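O-methyltransferase family 2 (Planctopirus limnophila, PDB 5I2H) probably transfers a methyl group from S-adenosyl-L-methionine to a hydroxyl of its acceptor, acts as a homodimer, and binds the flavone apigenin. Local coordinates at residues V6-A9 and L10-P13; T30-L33 and A34-A38; A158-L161 and T162-A166. All coordinates share one frame; numbering follows the deposited sequence.

Contact 1. Residues V6-A9 and L10-P13; sequences VKDA and LRFP
From Asp8 to Arg11 the backbone is extended at Asp8, folds tightly through Ala9 and Leu10, and straightens again at Arg11. The Asp8 carboxylate closes this turn. With CG anti to the backbone N (chi1 -174°), OD1 reaches the amides of Leu10 and Arg11 in the turn. Leu10 N donates to Asp8 OD1 at 2.9 Å from its anti side, while Arg11 N, 3.1 Å from the same Asp8 OD1, comes from high above the carboxylate plane (59° out of it). Both donors lie on one face of that plane, and the Arg11 bond is the more bent.

The other oxygen, Asp8 OD2, rests 3.6 Å from Arg11 CB. Asp8 OD2 and Arg11 NE are too far apart for a salt bridge at 4.3 Å; in the conformer described a water bridges them, a doubtful link because Arg11 has a second conformer. Another water donates to both Asp8 O, at 2.9 Å, and Arg11 O, joining the two ends of the turn.

Gln216 binds Lys7 O and Ala9 N, and Leu10 packs on Ala177 and Gln216. The arrangement is an Asx turn in the N-terminal arm, laid across helices 154-179 and 209-217.

Contact 2. Residues T30-L33 and A34-A38; sequences TELL and AASVA
Ser36 and Leu32 make the tight part of this helical stretch. Leu32 O accepts two bonds from one residue, Ser36 OG at 2.7 Å and Ser36 N at 2.9 Å, arriving from opposite faces of the carbonyl plane. The hydroxyl is brought back over the preceding turn because OG stands anti to the carbonyl carbon (chi1 -61°), where Leu32 CD1 lies alongside Ser36 OG at 3.7 Å. Leu70 and Leu74 of helix 64-76 cover both side chains. With an alanine here the OG bond is gone, and Leu32 O would probably keep just the amide of this residue as its partner in the stretch, with a small gap beside Leu32 CD1.

One residue further along, Val37 CG2 lies 3.3 Å from Leu33 O, which also accepts from Val37 N. Thr30 turns its hydroxyl to Phe24 O and Asn27 N of the second subunit.

The looser side holds Glu31, partly exposed, which touches Thr119 and Leu122 of helix 117-128 and bonds Asn27 of its own chain through OE2. The chemistry implies a largely apolar helix of the dimerisation domain, its buried hydroxyls paid for by backbone groups within the chain or across the dimer.

Contact 3. Residues A158-L161 and T162-A166; sequences ARFL and TLSLA. With AGI (5,7-dihydroxy-2-(4-hydroxyphenyl)-4H-chromen-4-one), chain C.
Leu161 and Leu165 belong to the apigenin pocket and sit one turn apart on helix 154-179, so that both isobutyl groups reach the same face of the flavone. The two methyls of Leu161 lie over the hydroxyphenyl ring: CD1 is 3.8 Å from CAG of apigenin, and Leu161 CD2 is equally near CAH. Leu165 covers the fused ring system instead, with Leu165 CD2 at 3.9 Å from CAK of apigenin and its CD1 close to CAT. The leucines also touch each other, Leu161 CD1 lying 4.0 Å from Leu165 CG. The first torsions differ: CG of Leu161 is anti to its backbone N (176°), that of Leu165 anti to the carbonyl carbon (-56°), and the two side chains meet different halves of the ligand.

In O-methyltransferases of this family the acceptor site lies between the Rossmann-type catalytic domain and helices near the dimer interface. Here Tyr109 of the second subunit packs on Leu165 and hydrogen-bonds apigenin, while His273, Tyr317 and Arg168 of the same chain bond it too.

Away from the ligand, two hydroxyls fold back on the helix. Thr162 OG1 donates to Ala158 O at 2.9 Å, from the opposite face of the carbonyl plane to Thr162 N. Ser164 repeats the scheme on Phe160 O, its OG at 2.8 Å from that oxygen; the same Ser164 OG stands 4.3 Å above the centre of the Phe160 ring. Leu112 of the second subunit covers Phe160 and Ser164, whereas Val231 and Ile234 of helix 229-241 pack on Thr162. On the outer side Leu163 CD1 lies alongside the aliphatic part of Arg159, whose guanidinium, in the conformer described, forms a salt bridge with Asp156.

Contact 2 is the buried one, contacts 1 and 3 are only partly covered, and all three touch the second subunit. Contact 1 is irregular chain held by a carboxylate and waters, whereas contacts 2 and 3 are helical and share a hydroxyl that doubles the backbone bond to a carbonyl four residues earlier. Their surroundings differ: 30-38 is packed within the dimerisation domain, whereas 158-166 offers leucines to apigenin. Helix 154-179 ties contact 3 to contact 1, since its later residues receive Leu10, Phe12 and Pro13; the nearest atoms of contacts 1 and 3 are about 8 Å apart. Contact 2 lies about 42 Å from contact 1, centre to centre, on the opposite side of the chain's centre.

Contact 1. Residues V6-A9 and L10-P13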
loop_
_atom_site.group_PDB
_atom_site.type_symbol
_atom_site.label_atom_id
_atom_site.label_comp_id
_atom_site.label_asym_id
_atom_site.label_seq_id
_atom_site.Cartn_x
_atom_site.Cartn_y
_atom_site.Cartn_z
ATOM N N VAL A 6 7.503 33.404 -18.794
ATOM C CA VAL A 6 8.188 33.029 -17.563
ATOM C C VAL A 6 7.330 32.009 -16.817
ATOM O O VAL A 6 6.186 32.297 -16.446
ATOM C CB VAL A 6 8.519 34.241 -16.671
ATOM C CG1 VAL A 6 9.134 33.779 -15.342
ATOM C CG2 VAL A 6 9.532 35.150 -17.346
ATOM N N LYS A 7 7.884 30.814 -16.612
ATOM C CA LYS A 7 7.239 29.776 -15.816
ATOM C C LYS A 7 7.181 30.207 -14.358
ATOM O O LYS A 7 8.211 30.556 -13.766
ATOM C CB LYS A 7 8.010 28.465 -15.964
ATOM C CG LYS A 7 7.393 27.294 -15.228
ATOM C CD LYS A 7 8.146 25.984 -15.522
ATOM C CE LYS A 7 7.500 24.841 -14.734
ATOM N NZ LYS A 7 6.091 24.646 -15.210
ATOM N N ASP A 8 5.980 30.164 -13.777
ATOM C CA ASP A 8 5.735 30.623 -12.407
ATOM C C ASP A 8 6.082 29.517 -11.416
ATOM O O ASP A 8 5.384 28.503 -11.358
ATOM C CB ASP A 8 4.271 31.029 -12.284
ATOM C CG ASP A 8 3.925 31.671 -10.938
ATOM O OD1 ASP A 8 4.723 31.639 -9.973
ATOM O OD2 ASP A 8 2.811 32.244 -10.864
ATOM N N ALA A 9 7.149 29.696 -10.626
ATOM C CA ALA A 9 7.542 28.692 -9.639
ATOM C C ALA A 9 7.017 29.010 -8.242
ATOM O O ALA A 9 7.335 28.275 -7.286
ATOM C CB ALA A 9 9.079 28.543 -9.589
ATOM N N LEU A 10 6.212 30.076 -8.098
ATOM C CA LEU A 10 5.706 30.486 -6.790
ATOM C C LEU A 10 4.241 30.163 -6.568
ATOM O O LEU A 10 3.805 30.103 -5.407
ATOM C CB LEU A 10 5.905 31.993 -6.578
ATOM C CG LEU A 10 7.383 32.409 -6.520
ATOM C CD1 LEU A 10 7.500 33.921 -6.422
ATOM C CD2 LEU A 10 8.141 31.727 -5.361
ATOM N N ARG A 11 3.471 29.968 -7.632
ATOM C CA ARG A 11 2.060 29.665 -7.452
ATOM C C ARG A 11 1.914 28.317 -6.757
ATOM O O ARG A 11 2.548 27.330 -7.149
ATOM C CB ARG A 11 1.352 29.647 -8.799
ATOM C CG ARG A 11 -0.135 29.335 -8.678
ATOM C CD ARG A 11 -1.001 30.515 -9.085
ATOM N NE ARG A 11 -1.128 30.651 -10.534
ATOM C CZ ARG A 11 -2.228 30.380 -11.225
ATOM N NH1 ARG A 11 -2.244 30.549 -12.541
ATOM N NH2 ARG A 11 -3.313 29.949 -10.605
ATOM N N PHE A 12 1.071 28.276 -5.725
ATOM C CA PHE A 12 0.840 27.027 -5.011
ATOM C C PHE A 12 0.072 26.048 -5.902
ATOM O O PHE A 12 -0.768 26.461 -6.702
ATOM C CB PHE A 12 0.041 27.254 -3.729
ATOM C CG PHE A 12 0.694 28.186 -2.763
ATOM C CD1 PHE A 12 2.038 28.056 -2.427
ATOM C CD2 PHE A 12 -0.041 29.208 -2.191
ATOM C CE1 PHE A 12 2.637 28.926 -1.519
ATOM C CE2 PHE A 12 0.540 30.086 -1.290
ATOM C CZ PHE A 12 1.884 29.945 -0.948
ATOM N N PRO A 13 0.337 24.749 -5.809
ATOM C CA PRO A 13 -0.444 23.806 -6.609
ATOM C C PRO A 13 -1.898 23.834 -6.186
ATOM O O PRO A 13 -2.220 24.112 -5.016
ATOM C CB PRO A 13 0.218 22.452 -6.317
ATOM C CG PRO A 13 1.089 22.648 -5.203
ATOM C CD PRO A 13 1.401 24.100 -5.027
HETATM O O HOH W 1 4.248 26.991 -9.127
HETATM O O HOH W 2 0.864 31.646 -12.629
#

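Contact 2. Residues T30-L33 and A34-A38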
loop_
_atom_site.group_PDB
_atom_site.type_symbol
_atom_site.label_atom_id
_atom_site.label_comp_id
_atom_site.label_asym_id
_atom_site.label_seq_id
_atom_site.Cartn_x
_atom_site.Cartn_y
_atom_site.Cartn_z
ATOM N N THR A 30 3.208 -4.475 1.786
ATOM C CA THR A 30 3.101 -5.893 1.440
ATOM C C THR A 30 4.445 -6.594 1.590
ATOM O O THR A 30 4.545 -7.669 2.189
ATOM C CB THR A 30 2.624 -6.024 -0.005
ATOM O OG1 THR A 30 1.443 -5.251 -0.160
ATOM C CG2 THR A 30 2.384 -7.497 -0.387
ATOM N N GLU A 31 5.490 -5.993 1.028
ATOM C CA GLU A 31 6.805 -6.626 1.034
ATOM C C GLU A 31 7.374 -6.750 2.445
ATOM O O GLU A 31 7.965 -7.781 2.790
ATOM C CB GLU A 31 7.749 -5.839 0.138
ATOM C CG GLU A 31 7.354 -5.987 -1.341
ATOM C CD GLU A 31 7.913 -4.848 -2.223
ATOM O OE1 GLU A 31 8.760 -4.060 -1.750
ATOM O OE2 GLU A 31 7.522 -4.750 -3.399
ATOM N N LEU A 32 7.225 -5.723 3.279
ATOM C CA LEU A 32 7.771 -5.844 4.627
ATOM C C LEU A 32 7.006 -6.893 5.435
ATOM O O LEU A 32 7.601 -7.630 6.231
ATOM C CB LEU A 32 7.759 -4.499 5.346
ATOM C CG LEU A 32 8.450 -4.548 6.738
ATOM C CD1 LEU A 32 9.920 -4.930 6.655
ATOM C CD2 LEU A 32 8.370 -3.223 7.419
ATOM N N LEU A 33 5.685 -6.980 5.233
ATOM C CA LEU A 33 4.895 -8.022 5.900
ATOM C C LEU A 33 5.366 -9.404 5.482
ATOM O O LEU A 33 5.636 -10.265 6.337
ATOM C CB LEU A 33 3.393 -7.850 5.595
ATOM C CG LEU A 33 2.745 -6.747 6.424
ATOM C CD1 LEU A 33 1.379 -6.409 5.816
ATOM C CD2 LEU A 33 2.630 -7.137 7.905
ATOM N N ALA A 34 5.475 -9.637 4.163
ATOM C CA ALA A 34 5.891 -10.955 3.680
ATOM C C ALA A 34 7.327 -11.268 4.089
ATOM O O ALA A 34 7.632 -12.409 4.468
ATOM C CB ALA A 34 5.719 -11.049 2.153
ATOM N N ALA A 35 8.232 -10.287 3.990
ATOM C CA ALA A 35 9.615 -10.507 4.438
ATOM C C ALA A 35 9.652 -10.877 5.917
ATOM O O ALA A 35 10.383 -11.789 6.326
ATOM C CB ALA A 35 10.461 -9.251 4.184
ATOM N N SER A 36 8.864 -10.180 6.738
ATOM C CA SER A 36 8.954 -10.362 8.185
ATOM C C SER A 36 8.322 -11.670 8.628
ATOM O O SER A 36 8.838 -12.336 9.546
ATOM C CB SER A 36 8.284 -9.191 8.884
ATOM O OG SER A 36 8.959 -8.012 8.524
ATOM N N VAL A 37 7.204 -12.056 8.007
ATOM C CA VAL A 37 6.548 -13.313 8.375
ATOM C C VAL A 37 7.302 -14.504 7.809
ATOM O O VAL A 37 7.630 -15.464 8.536
ATOM C CB VAL A 37 5.085 -13.315 7.878
ATOM C CG1 VAL A 37 4.447 -14.728 8.008
ATOM C CG2 VAL A 37 4.271 -12.273 8.592
ATOM N N ALA A 38 7.560 -14.489 6.493
ATOM C CA ALA A 38 7.941 -15.723 5.810
ATOM C C ALA A 38 9.442 -15.931 5.686
ATOM O O ALA A 38 9.875 -17.077 5.517
ATOM C CB ALA A 38 7.317 -15.776 4.416
#

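Contact 3. Residues A158-L161 and T162-A166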
loop_
_atom_site.group_PDB
_atom_site.type_symbol
_atom_site.label_atom_id
_atom_site.label_comp_id
_atom_site.label_asym_id
_atom_site.label_seq_id
_atom_site.Cartn_x
_atom_site.Cartn_y
_atom_site.Cartn_z
ATOM N N ALA A 158 20.227 9.609 -16.153
ATOM C CA ALA A 158 20.215 10.736 -15.217
ATOM C C ALA A 158 19.064 11.691 -15.519
ATOM O O ALA A 158 18.393 12.172 -14.593
ATOM C CB ALA A 158 21.554 11.474 -15.244
ATOM N N ARG A 159 18.837 12.008 -16.805
ATOM C CA ARG A 159 17.721 12.886 -17.163
ATOM C C ARG A 159 16.397 12.287 -16.722
ATOM O O ARG A 159 15.572 12.961 -16.089
ATOM C CB ARG A 159 17.679 13.151 -18.673
ATOM C CG ARG A 159 16.532 14.102 -19.042
ATOM C CD ARG A 159 16.283 14.248 -20.528
ATOM N NE ARG A 159 15.741 13.024 -21.106
ATOM C CZ ARG A 159 16.453 12.174 -21.837
ATOM N NH1 ARG A 159 15.888 11.066 -22.306
ATOM N NH2 ARG A 159 17.732 12.436 -22.093
ATOM N N PHE A 160 16.174 11.018 -17.064
ATOM C CA PHE A 160 14.921 10.356 -16.711
ATOM C C PHE A 160 14.668 10.426 -15.202
ATOM O O PHE A 160 13.572 10.807 -14.751
ATOM C CB PHE A 160 14.969 8.898 -17.216
ATOM C CG PHE A 160 13.784 8.065 -16.820
ATOM C CD1 PHE A 160 12.606 8.109 -17.571
ATOM C CD2 PHE A 160 13.844 7.224 -15.711
ATOM C CE1 PHE A 160 11.492 7.342 -17.217
ATOM C CE2 PHE A 160 12.741 6.449 -15.340
ATOM C CZ PHE A 160 11.553 6.510 -16.096
ATOM N N LEU A 161 15.692 10.116 -14.404
ATOM C CA LEU A 161 15.514 10.174 -12.964
ATOM C C LEU A 161 15.328 11.611 -12.493
ATOM O O LEU A 161 14.455 11.884 -11.662
ATOM C CB LEU A 161 16.697 9.518 -12.255
ATOM C CG LEU A 161 16.623 9.630 -10.729
ATOM C CD1 LEU A 161 15.259 9.114 -10.207
ATOM C CD2 LEU A 161 17.792 8.873 -10.063
ATOM N N THR A 162 16.129 12.547 -13.006
ATOM C CA THR A 162 15.967 13.931 -12.575
ATOM C C THR A 162 14.574 14.463 -12.908
ATOM O O THR A 162 13.938 15.118 -12.072
ATOM C CB THR A 162 17.065 14.815 -13.191
ATOM O OG1 THR A 162 18.324 14.328 -12.726
ATOM C CG2 THR A 162 16.926 16.299 -12.735
ATOM N N LEU A 163 14.084 14.203 -14.126
ATOM C CA LEU A 163 12.758 14.701 -14.494
ATOM C C LEU A 163 11.658 14.017 -13.697
ATOM O O LEU A 163 10.594 14.607 -13.498
ATOM C CB LEU A 163 12.517 14.541 -15.995
ATOM C CG LEU A 163 13.354 15.520 -16.839
ATOM C CD1 LEU A 163 13.235 15.165 -18.341
ATOM C CD2 LEU A 163 12.936 17.002 -16.564
ATOM N N SER A 164 11.884 12.787 -13.233
ATOM C CA SER A 164 10.880 12.128 -12.400
ATOM C C SER A 164 10.800 12.757 -11.019
ATOM O O SER A 164 9.702 13.008 -10.502
ATOM C CB SER A 164 11.189 10.644 -12.299
ATOM O OG SER A 164 11.116 10.080 -13.603
ATOM N N LEU A 165 11.939 13.011 -10.389
ATOM C CA LEU A 165 11.900 13.718 -9.110
ATOM C C LEU A 165 11.457 15.173 -9.262
ATOM O O LEU A 165 10.984 15.771 -8.286
ATOM C CB LEU A 165 13.264 13.656 -8.421
ATOM C CG LEU A 165 13.793 12.220 -8.206
ATOM C CD1 LEU A 165 15.010 12.178 -7.300
ATOM C CD2 LEU A 165 12.743 11.255 -7.697
ATOM N N ALA A 166 11.588 15.760 -10.454
ATOM C CA ALA A 166 11.235 17.167 -10.614
ATOM C C ALA A 166 9.748 17.398 -10.396
ATOM O O ALA A 166 9.358 18.484 -9.938
ATOM C CB ALA A 166 11.656 17.665 -11.995
HETATM C CAG AGI C . 15.486 6.267 -7.674
HETATM C CAE AGI C . 15.558 5.258 -8.630
HETATM C CAM AGI C . 16.800 4.709 -8.938
HETATM O OAB AGI C . 16.847 3.717 -9.875
HETATM C CAF AGI C . 17.963 5.166 -8.297
HETATM C CAH AGI C . 17.890 6.179 -7.334
HETATM C CAP AGI C . 16.641 6.725 -7.030
HETATM C CAQ AGI C . 16.423 7.805 -6.029
HETATM O OAL AGI C . 15.095 7.971 -5.711
HETATM C CAJ AGI C . 17.439 8.591 -5.455
HETATM C CAR AGI C . 17.105 9.582 -4.513
HETATM O OAA AGI C . 17.996 10.306 -4.005
HETATM C CAT AGI C . 15.652 9.784 -4.151
HETATM C CAS AGI C . 14.661 8.902 -4.810
HETATM C CAK AGI C . 13.310 9.010 -4.533
HETATM C CAN AGI C . 12.868 9.955 -3.627
HETATM O OAC AGI C . 11.533 10.024 -3.412
HETATM C CAI AGI C . 13.744 10.830 -2.968
HETATM C CAO AGI C . 15.112 10.794 -3.181
HETATM O OAD AGI C . 15.893 11.662 -2.511
#